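Long-range contact in putative polyphosphate kinase 2 family protein (Arthrobacter aurescens, PDB 3RHF), which probably acts as a polyphosphate kinase of the PPK2 family, transferring phosphate between polyphosphate and nucleotides: residues A9-K14 and K47-A52. Numbering follows the deposited sequence.
Sequences AVEFAK and KALLAA
The carbonyl oxygen of V10 lies against the L49 side chain, whose CD2 methyl is 3.6 Å from V10 O, and also accepts a hydrogen bond from the hydroxyl of Y39. In this P-loop kinase fold, a three-layer alpha/beta/alpha sandwich, the contact lies at the surface, where the N-terminal loop segment A9-K14 runs past helix 43-69. No hydrogen bond joins the two segments; L49, the one buried residue among those that touch, carries most of the contact. With its CG anti to the backbone N (chi1 179°), the leucine reaches out from the helix and spreads its two methyls over different neighbours. CD2 also touches F12, meeting CE2 at 4.0 Å, and the two side chains cross at about a right angle. The phenylalanine ring in turn meets the Y39 ring, their planes inclined by about 55°, and rests on Y252 and Q259 of helix 250-266, tying the segment to a second helix. Shortening L49 to an alanine removes both methyls and is likely to open a gap beside V10 O and F12 CE2, with the CD2 contact to the ring gone. At the start of the segment, the methyl of A9 lies 4.4 Å from L49 CA, close to the helix backbone. E11 starts out away from the helix, but a bend at chi2 (-71°) turns its carboxylate back; OE2 forms a salt bridge with R56, one of the residues L49 also touches, and OE1 comes to rest 3.4 Å from L49 CD1.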
# COMPACT_ATOMS: atom_id res chain seq x y z
N ALA A 9 -22.29 13.86 2.49
CA ALA A 9 -21.76 13.49 1.19
C ALA A 9 -22.65 14.00 0.07
O ALA A 9 -23.77 13.55 -0.07
CB ALA A 9 -21.58 11.99 1.07
N VAL A 10 -22.09 14.93 -0.71
CA VAL A 10 -22.63 15.38 -1.96
C VAL A 10 -21.90 14.58 -3.04
O VAL A 10 -20.68 14.63 -3.16
CB VAL A 10 -22.41 16.90 -2.15
CG1 VAL A 10 -22.98 17.36 -3.48
CG2 VAL A 10 -23.03 17.72 -0.98
N GLU A 11 -22.67 13.82 -3.80
CA GLU A 11 -22.17 12.96 -4.86
C GLU A 11 -22.02 13.73 -6.13
O GLU A 11 -22.54 14.82 -6.28
CB GLU A 11 -23.20 11.87 -5.16
CG GLU A 11 -23.66 11.03 -4.01
CD GLU A 11 -22.61 10.06 -3.50
OE1 GLU A 11 -21.68 9.66 -4.27
OE2 GLU A 11 -22.73 9.68 -2.29
N PHE A 12 -21.34 13.14 -7.10
CA PHE A 12 -21.22 13.76 -8.40
C PHE A 12 -22.60 13.92 -9.03
O PHE A 12 -23.41 12.98 -9.01
CB PHE A 12 -20.29 12.91 -9.31
CG PHE A 12 -18.85 13.23 -9.14
CD1 PHE A 12 -18.24 14.12 -9.98
CD2 PHE A 12 -18.14 12.68 -8.10
CE1 PHE A 12 -16.90 14.45 -9.80
CE2 PHE A 12 -16.83 12.99 -7.92
CZ PHE A 12 -16.20 13.91 -8.78
N ALA A 13 -22.86 15.10 -9.60
CA ALA A 13 -24.10 15.35 -10.34
C ALA A 13 -23.98 14.70 -11.68
O ALA A 13 -24.93 14.10 -12.14
CB ALA A 13 -24.40 16.83 -10.52
N LYS A 14 -22.84 14.83 -12.34
CA LYS A 14 -22.61 14.07 -13.55
C LYS A 14 -21.32 13.25 -13.39
O LYS A 14 -20.34 13.70 -12.75
CB LYS A 14 -22.62 14.98 -14.82
N LYS A 47 -14.40 16.58 0.83
CA LYS A 47 -13.74 15.82 1.87
C LYS A 47 -14.69 14.81 2.44
O LYS A 47 -14.28 13.74 2.77
CB LYS A 47 -13.19 16.70 2.99
CG LYS A 47 -12.01 17.53 2.51
CD LYS A 47 -11.06 17.95 3.70
CE LYS A 47 -9.69 18.66 3.22
NZ LYS A 47 -9.04 18.29 1.87
N ALA A 48 -15.95 15.13 2.54
CA ALA A 48 -16.88 14.16 3.08
C ALA A 48 -17.22 13.08 2.05
O ALA A 48 -17.41 11.94 2.42
CB ALA A 48 -18.15 14.86 3.64
N LEU A 49 -17.26 13.41 0.77
CA LEU A 49 -17.41 12.38 -0.26
C LEU A 49 -16.22 11.46 -0.29
O LEU A 49 -16.38 10.28 -0.44
CB LEU A 49 -17.61 12.98 -1.65
CG LEU A 49 -17.76 12.01 -2.84
CD1 LEU A 49 -19.00 11.10 -2.74
CD2 LEU A 49 -17.77 12.78 -4.08
N LEU A 50 -15.02 12.00 -0.13
CA LEU A 50 -13.84 11.21 -0.19
C LEU A 50 -13.88 10.07 0.82
O LEU A 50 -13.44 8.98 0.51
CB LEU A 50 -12.62 12.05 0.11
CG LEU A 50 -11.30 11.39 -0.30
CD1 LEU A 50 -11.32 10.89 -1.79
CD2 LEU A 50 -10.14 12.32 -0.06
N ALA A 51 -14.40 10.32 2.02
CA ALA A 51 -14.35 9.31 3.08
C ALA A 51 -15.37 8.22 2.78
O ALA A 51 -15.20 7.07 3.15
CB ALA A 51 -14.63 9.96 4.47
N ALA A 52 -16.45 8.60 2.09
CA ALA A 52 -17.46 7.65 1.74
C ALA A 52 -16.93 6.80 0.56
O ALA A 52 -17.18 5.58 0.48
CB ALA A 52 -18.73 8.37 1.38